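Local structure of sensor protein, Kinase (Polaromonas sp. JS666, 3GRC) at residues Q41-V46 with V66-A71; Q45-P50 with D75-D80; Y51-V56 with R123-M128. The protein probably works as a CheY-like receiver domain of a sensor histidine kinase, taking up a phosphoryl group in two-component signalling. One frame throughout, in Å; residues are numbered along the deposited sequence.

Contact 1: residues Q41-V46 with V66-A71; sequences QALEQV and VSLIRA
Two neighbouring helices on one face of the parallel sheet of the receiver fold, 39-48 and 65-73, meet where Ala-42 and Leu-43 receive the side chain of Leu-68. Side chains and not backbone bridge the gap between the helices: even the nearest pair of CA atoms, those of Leu-43 and Leu-68, stay 7.8 Å apart. Leucine suits such a span, because its forked end can reach two neighbours at once. One prong of Leu-68, CD2, comes to the methyl of Ala-42, with 3.9 Å between Leu-68 CD2 and Ala-42 CB. The other prong, CD1, fits against the fork of Leu-43, lying 3.8 Å from Leu-43 CG and equally close to its CD2. The two leucines run past each other in opposite directions, so they overlap alongside rather than end on end. With CG of Leu-68 opposite its own backbone N (chi1 169°), the fork is carried out across the gap, while Leu-43 holds CG beside its backbone N (chi1 -71°) and presents CG and CD2. Alanine at position 42 is small enough for the leucine methyl and the sheet both to come close to it. Ala-42 and Leu-68 both also pack on Cys-12 of strand 8-12 and on the selenomethionine Met-54 of strand 53-56, so this pair is buried between helices and sheet. Leu-43 lies further from the sheet, partly exposed, and touches Gln-63 in the loop before helix 65-73. No hydrogen bond crosses between the segments; the joint is purely apolar. Such packing of successive crossover helices side by side over a parallel sheet is typical of the doubly wound alpha/beta fold of CheY-like receiver domains.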
# COMPACT_ATOMS: atom_id res chain seq x y z
N GLN A 41 6.32 -6.77 9.52
CA GLN A 41 5.82 -5.64 10.28
C GLN A 41 4.44 -5.22 9.79
O GLN A 41 3.57 -4.86 10.58
CB GLN A 41 6.75 -4.45 10.17
CG GLN A 41 8.03 -4.57 10.94
CD GLN A 41 8.66 -3.21 11.14
OE1 GLN A 41 8.64 -2.37 10.24
NE2 GLN A 41 9.23 -2.98 12.32
N ALA A 42 4.24 -5.28 8.47
CA ALA A 42 2.96 -4.90 7.91
C ALA A 42 1.87 -5.86 8.39
O ALA A 42 0.78 -5.44 8.79
CB ALA A 42 3.04 -4.87 6.39
N LEU A 43 2.15 -7.16 8.36
CA LEU A 43 1.18 -8.16 8.80
C LEU A 43 0.81 -7.97 10.28
O LEU A 43 -0.36 -8.04 10.65
CB LEU A 43 1.72 -9.57 8.55
CG LEU A 43 1.76 -9.93 7.06
CD1 LEU A 43 2.48 -11.25 6.82
CD2 LEU A 43 0.32 -10.00 6.57
N GLU A 44 1.81 -7.72 11.11
CA GLU A 44 1.58 -7.50 12.54
C GLU A 44 0.75 -6.24 12.76
O GLU A 44 -0.32 -6.26 13.38
CB GLU A 44 2.92 -7.35 13.27
CG GLU A 44 2.80 -7.27 14.78
CD GLU A 44 4.10 -6.87 15.48
OE1 GLU A 44 5.19 -7.32 15.07
OE2 GLU A 44 4.02 -6.10 16.46
N GLN A 45 1.24 -5.13 12.22
CA GLN A 45 0.61 -3.83 12.39
C GLN A 45 -0.80 -3.65 11.82
O GLN A 45 -1.62 -2.96 12.42
CB GLN A 45 1.53 -2.74 11.81
CG GLN A 45 1.12 -1.33 12.14
CD GLN A 45 0.96 -1.11 13.63
OE1 GLN A 45 1.78 -1.56 14.41
NE2 GLN A 45 -0.10 -0.41 14.02
N VAL A 46 -1.08 -4.26 10.67
CA VAL A 46 -2.38 -4.08 10.05
C VAL A 46 -3.53 -4.57 10.91
O VAL A 46 -4.65 -4.08 10.80
CB VAL A 46 -2.43 -4.78 8.66
CG1 VAL A 46 -2.54 -6.28 8.83
CG2 VAL A 46 -3.59 -4.23 7.87
N VAL A 66 4.32 -8.80 -3.59
CA VAL A 66 3.20 -9.63 -4.05
C VAL A 66 2.87 -10.72 -3.04
O VAL A 66 1.71 -11.10 -2.88
CB VAL A 66 3.49 -10.25 -5.43
CG1 VAL A 66 2.32 -11.13 -5.86
CG2 VAL A 66 3.69 -9.13 -6.47
N SER A 67 3.89 -11.23 -2.36
CA SER A 67 3.70 -12.26 -1.34
C SER A 67 2.89 -11.68 -0.18
O SER A 67 1.99 -12.34 0.36
CB SER A 67 5.05 -12.75 -0.82
OG SER A 67 4.89 -13.54 0.35
N LEU A 68 3.22 -10.46 0.20
CA LEU A 68 2.52 -9.77 1.27
C LEU A 68 1.06 -9.58 0.90
O LEU A 68 0.16 -9.90 1.68
CB LEU A 68 3.17 -8.41 1.53
CG LEU A 68 2.43 -7.44 2.46
CD1 LEU A 68 2.00 -8.12 3.75
CD2 LEU A 68 3.35 -6.26 2.74
N ILE A 69 0.81 -9.08 -0.31
CA ILE A 69 -0.56 -8.84 -0.77
C ILE A 69 -1.39 -10.12 -0.84
O ILE A 69 -2.57 -10.13 -0.47
CB ILE A 69 -0.58 -8.12 -2.14
CG1 ILE A 69 0.04 -6.73 -2.01
CG2 ILE A 69 -2.00 -7.96 -2.63
CD1 ILE A 69 0.22 -5.99 -3.31
N ARG A 70 -0.78 -11.21 -1.30
CA ARG A 70 -1.47 -12.49 -1.39
C ARG A 70 -1.89 -12.92 0.01
O ARG A 70 -3.03 -13.35 0.22
CB ARG A 70 -0.57 -13.56 -2.00
CG ARG A 70 -0.39 -13.43 -3.50
CD ARG A 70 0.39 -14.61 -4.09
NE ARG A 70 0.64 -14.42 -5.52
CZ ARG A 70 -0.31 -14.26 -6.45
NH1 ARG A 70 -1.60 -14.25 -6.11
NH2 ARG A 70 0.03 -14.10 -7.72
N ALA A 71 -0.97 -12.80 0.97
CA ALA A 71 -1.25 -13.19 2.35
C ALA A 71 -2.41 -12.38 2.92
O ALA A 71 -3.26 -12.92 3.63
CB ALA A 71 0.01 -13.00 3.21

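Contact 2: residues Q45-P50 with D75-D80; sequences QVARRP and DSRTRD
Val-46 overlaps the methyl of Thr-78 with both its branches: CG1 and CG2 of Val-46 each lie 4.2 Å from Thr-78 CG2. The pair joins helix 39-48 to the loop that leads from helix 65-73 into strand 82-86, so that it ties together two successive beta-alpha-beta crossovers of the receiver fold. Threonine suits this place because its two branches do different work. Its CG2 stands opposite the carbonyl carbon and meets the valine, whereas OG1, set between the backbone N and the carbonyl carbon (chi1 55°), hydrogen-bonds to the backbone O of Leu-72 and so ties the loop back to the helix before it. Val-46 also packs on Leu-10 of strand 8-12, which makes a branched apolar side chain fitting here.

One residue on in the helix and one residue back in the loop, the contact reaches the surface. There the small methyl of Ala-47 meets the flat end of a long, exposed arginine, a pairing that asks for no polar partner on the helix side. Ala-47 CB lies over one face of the Arg-77 guanidinium as a loose cover, 4.4 Å from Arg-77 NH2.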
# COMPACT_ATOMS: atom_id res chain seq x y z
N GLN A 45 1.24 -5.13 12.22
CA GLN A 45 0.61 -3.83 12.39
C GLN A 45 -0.80 -3.65 11.82
O GLN A 45 -1.62 -2.96 12.42
CB GLN A 45 1.53 -2.74 11.81
CG GLN A 45 1.12 -1.33 12.14
CD GLN A 45 0.96 -1.11 13.63
OE1 GLN A 45 1.78 -1.56 14.41
NE2 GLN A 45 -0.10 -0.41 14.02
N VAL A 46 -1.08 -4.26 10.67
CA VAL A 46 -2.38 -4.08 10.05
C VAL A 46 -3.53 -4.57 10.91
O VAL A 46 -4.65 -4.08 10.80
CB VAL A 46 -2.43 -4.78 8.66
CG1 VAL A 46 -2.54 -6.28 8.83
CG2 VAL A 46 -3.59 -4.23 7.87
N ALA A 47 -3.25 -5.54 11.79
CA ALA A 47 -4.26 -6.09 12.67
C ALA A 47 -4.40 -5.26 13.95
O ALA A 47 -5.47 -5.26 14.58
CB ALA A 47 -3.90 -7.53 13.03
N ARG A 48 -3.35 -4.54 14.33
CA ARG A 48 -3.38 -3.75 15.55
C ARG A 48 -4.37 -2.59 15.52
O ARG A 48 -4.72 -2.05 16.57
CB ARG A 48 -1.98 -3.22 15.88
CG ARG A 48 -0.94 -4.30 16.10
CD ARG A 48 0.39 -3.67 16.48
NE ARG A 48 0.29 -2.95 17.75
CZ ARG A 48 1.17 -2.05 18.18
NH1 ARG A 48 2.23 -1.75 17.45
NH2 ARG A 48 0.99 -1.46 19.35
N ARG A 49 -4.82 -2.19 14.33
CA ARG A 49 -5.78 -1.10 14.25
C ARG A 49 -6.42 -0.96 12.88
O ARG A 49 -5.99 -1.59 11.92
CB ARG A 49 -5.14 0.23 14.67
CG ARG A 49 -4.05 0.78 13.77
CD ARG A 49 -3.43 2.05 14.37
NE ARG A 49 -4.39 3.15 14.50
CZ ARG A 49 -4.14 4.32 15.09
NH1 ARG A 49 -2.95 4.58 15.62
NH2 ARG A 49 -5.09 5.24 15.14
N PRO A 50 -7.49 -0.15 12.78
CA PRO A 50 -8.20 0.07 11.52
C PRO A 50 -7.41 0.94 10.54
O PRO A 50 -6.89 2.00 10.92
CB PRO A 50 -9.49 0.76 11.98
CG PRO A 50 -9.68 0.26 13.39
CD PRO A 50 -8.27 0.36 13.92
N ASP A 75 -6.88 -13.60 4.22
CA ASP A 75 -7.41 -13.39 5.57
C ASP A 75 -8.67 -12.54 5.46
O ASP A 75 -8.63 -11.43 4.94
CB ASP A 75 -6.38 -12.68 6.44
CG ASP A 75 -6.78 -12.64 7.91
OD1 ASP A 75 -7.93 -12.25 8.20
OD2 ASP A 75 -5.94 -13.00 8.76
N SER A 76 -9.79 -13.05 5.97
CA SER A 76 -11.06 -12.34 5.90
C SER A 76 -11.07 -10.90 6.40
O SER A 76 -11.75 -10.06 5.82
CB SER A 76 -12.14 -13.13 6.66
OG SER A 76 -11.89 -13.12 8.06
N ARG A 77 -10.32 -10.61 7.46
CA ARG A 77 -10.31 -9.26 8.00
C ARG A 77 -9.49 -8.23 7.21
O ARG A 77 -9.57 -7.03 7.48
CB ARG A 77 -9.85 -9.28 9.47
CG ARG A 77 -8.47 -9.87 9.69
CD ARG A 77 -8.28 -10.21 11.16
NE ARG A 77 -6.93 -10.70 11.44
CZ ARG A 77 -6.57 -11.29 12.58
NH1 ARG A 77 -7.47 -11.46 13.54
NH2 ARG A 77 -5.32 -11.69 12.76
N THR A 78 -8.73 -8.69 6.22
CA THR A 78 -7.94 -7.79 5.40
C THR A 78 -8.17 -8.04 3.91
O THR A 78 -7.45 -7.52 3.06
CB THR A 78 -6.43 -7.92 5.69
OG1 THR A 78 -6.03 -9.28 5.53
CG2 THR A 78 -6.12 -7.48 7.10
N ARG A 79 -9.20 -8.83 3.59
CA ARG A 79 -9.53 -9.15 2.21
C ARG A 79 -10.10 -7.94 1.48
O ARG A 79 -9.99 -7.82 0.26
CB ARG A 79 -10.54 -10.31 2.19
CG ARG A 79 -10.86 -10.86 0.81
CD ARG A 79 -11.86 -12.02 0.88
NE ARG A 79 -13.20 -11.61 1.33
CZ ARG A 79 -14.07 -10.92 0.60
NH1 ARG A 79 -13.76 -10.53 -0.63
NH2 ARG A 79 -15.27 -10.61 1.10
N ASP A 80 -10.71 -7.02 2.23
CA ASP A 80 -11.31 -5.84 1.63
C ASP A 80 -10.53 -4.54 1.89
O ASP A 80 -11.05 -3.44 1.70
CB ASP A 80 -12.76 -5.69 2.10
CG ASP A 80 -13.62 -6.87 1.67
OD1 ASP A 80 -13.64 -7.17 0.45
OD2 ASP A 80 -14.27 -7.49 2.54

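Contact 3: residues Y51-V56 with R123-M128; sequences YAAMTV and RAIDNM
Ile-125 projects from the last part of helix 114-128 toward Ala-52 and Ala-53, where the chain enters strand 53-56. From CB the longer branch leaves beside the backbone N (chi1 -64°), and its first carbon comes up against the carbonyl oxygen of Ala-52 and the methyl of Ala-53: Ile-125 CG1 is 3.7 Å from Ala-52 O and 4.0 Å from Ala-53 CB. The chain then continues extended (chi2 177°), and this carries the terminal methyl on to the neighbouring side chain, so that Ile-125 CD1 rests 3.6 Å from Ala-52 CB. One isoleucine thus covers two successive residues with successive carbons. Both partners are alanines, and their small side chains let the helix come near: the CA atoms of Ala-52 and Ile-125 are 6.4 Å apart. Replacing Ile-125 by an alanine would probably strip Ala-52 and Ala-53 of the isoleucine's cover and open a gap between helix and strand. Around this contact, Ile-125 also touches Phe-31, and Ala-52 packs on Pro-7. Ala-53 further meets Ala-82 of the adjoining strand 82-86, on which Ala-124 packs as well, so small residues line this part of the interface. The next strand residue, the selenomethionine Met-54, points to the other face and packs on Leu-68 and Leu-72 of helix 65-73. The central strand is therefore covered from both sides, and a C-terminal helix packed on one face of a five-stranded parallel sheet of order 2-1-3-4-5 is characteristic of the CheY-like receiver fold.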
# COMPACT_ATOMS: atom_id res chain seq x y z
N TYR A 51 -7.32 0.48 9.30
CA TYR A 51 -6.63 1.19 8.23
C TYR A 51 -7.55 1.29 7.01
O TYR A 51 -8.19 0.31 6.65
CB TYR A 51 -5.34 0.46 7.83
CG TYR A 51 -4.21 0.63 8.81
CD1 TYR A 51 -3.59 1.87 8.98
CD2 TYR A 51 -3.79 -0.43 9.61
CE1 TYR A 51 -2.60 2.05 9.92
CE2 TYR A 51 -2.80 -0.26 10.56
CZ TYR A 51 -2.20 0.97 10.72
OH TYR A 51 -1.25 1.13 11.69
N ALA A 52 -7.61 2.47 6.40
CA ALA A 52 -8.44 2.66 5.22
C ALA A 52 -7.76 2.02 4.01
O ALA A 52 -8.43 1.58 3.07
CB ALA A 52 -8.65 4.14 4.96
N ALA A 53 -6.43 1.96 4.04
CA ALA A 53 -5.69 1.37 2.94
C ALA A 53 -4.22 1.19 3.28
O ALA A 53 -3.73 1.65 4.30
CB ALA A 53 -5.83 2.24 1.70
N MSE A 54 -3.51 0.48 2.41
CA MSE A 54 -2.08 0.23 2.54
C MSE A 54 -1.38 0.55 1.23
O MSE A 54 -1.95 0.35 0.15
CB MSE A 54 -1.81 -1.25 2.88
CG MSE A 54 -0.32 -1.67 2.87
SE MSE A 54 -0.06 -3.52 3.52
CE MSE A 54 1.93 -3.51 3.46
N THR A 55 -0.16 1.06 1.32
CA THR A 55 0.64 1.30 0.13
C THR A 55 1.71 0.24 0.25
O THR A 55 2.25 0.01 1.34
CB THR A 55 1.29 2.71 0.11
OG1 THR A 55 2.26 2.82 1.15
CG2 THR A 55 0.22 3.77 0.29
N VAL A 56 2.02 -0.42 -0.86
CA VAL A 56 3.01 -1.49 -0.84
C VAL A 56 4.17 -1.36 -1.81
O VAL A 56 4.00 -1.18 -3.01
CB VAL A 56 2.35 -2.85 -1.10
CG1 VAL A 56 3.40 -3.96 -1.10
CG2 VAL A 56 1.30 -3.10 -0.04
N ARG A 123 -9.88 6.78 -4.64
CA ARG A 123 -10.58 5.86 -5.54
C ARG A 123 -10.60 4.46 -4.93
O ARG A 123 -11.66 3.86 -4.78
CB ARG A 123 -9.85 5.78 -6.90
CG ARG A 123 -10.55 6.45 -8.07
CD ARG A 123 -10.61 7.95 -7.90
NE ARG A 123 -11.24 8.64 -9.03
CZ ARG A 123 -10.77 8.63 -10.27
NH1 ARG A 123 -9.66 7.96 -10.58
NH2 ARG A 123 -11.40 9.31 -11.22
N ALA A 124 -9.42 3.95 -4.59
CA ALA A 124 -9.29 2.61 -4.03
C ALA A 124 -10.14 2.38 -2.78
O ALA A 124 -10.80 1.35 -2.65
CB ALA A 124 -7.83 2.31 -3.72
N ILE A 125 -10.11 3.34 -1.87
CA ILE A 125 -10.88 3.24 -0.64
C ILE A 125 -12.39 3.21 -0.92
O ILE A 125 -13.10 2.35 -0.40
CB ILE A 125 -10.57 4.42 0.30
CG1 ILE A 125 -9.09 4.35 0.73
CG2 ILE A 125 -11.51 4.41 1.50
CD1 ILE A 125 -8.64 5.51 1.61
N ASP A 126 -12.86 4.12 -1.77
CA ASP A 126 -14.28 4.17 -2.10
C ASP A 126 -14.77 2.97 -2.91
O ASP A 126 -15.91 2.53 -2.75
CB ASP A 126 -14.61 5.49 -2.83
CG ASP A 126 -14.31 6.72 -1.98
OD1 ASP A 126 -14.47 6.65 -0.73
OD2 ASP A 126 -13.93 7.76 -2.56
N ASN A 127 -13.92 2.42 -3.77
CA ASN A 127 -14.32 1.27 -4.55
C ASN A 127 -14.39 0.04 -3.68
O ASN A 127 -15.28 -0.76 -3.84
CB ASN A 127 -13.39 1.01 -5.73
CG ASN A 127 -13.68 -0.33 -6.41
OD1 ASN A 127 -14.60 -0.46 -7.23
ND2 ASN A 127 -12.90 -1.35 -6.06
N MSE A 128 -13.45 -0.10 -2.77
CA MSE A 128 -13.48 -1.27 -1.89
C MSE A 128 -14.62 -1.23 -0.89
O MSE A 128 -15.09 -2.26 -0.44
CB MSE A 128 -12.16 -1.41 -1.14
CG MSE A 128 -11.69 -2.83 -0.92
SE MSE A 128 -10.89 -3.51 -2.55
CE MSE A 128 -10.52 -1.76 -3.37

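The three contacts follow the fold from one helical layer, through the sheet, to the other. Contacts 1 and 2 share helix 39-48, with centres about 9 Å apart; contact 3 joins the sheet to helix 114-128 on its other face, its centre about 14 Å from that of contact 1 and about 12 Å from that of contact 2. Strand 53-56 connects the layers, since Met-54 packs against Ala-42 and Leu-68 of contact 1. A probable hydrogen bond of 3.0 Å from Gln-45 NE2 to Tyr-51 OH joins helix 39-48 to the segment that follows it. In receiver domains the phosphoacceptor aspartate lies at the C-terminal end of this central strand, whereas contact 3 grips its beginning.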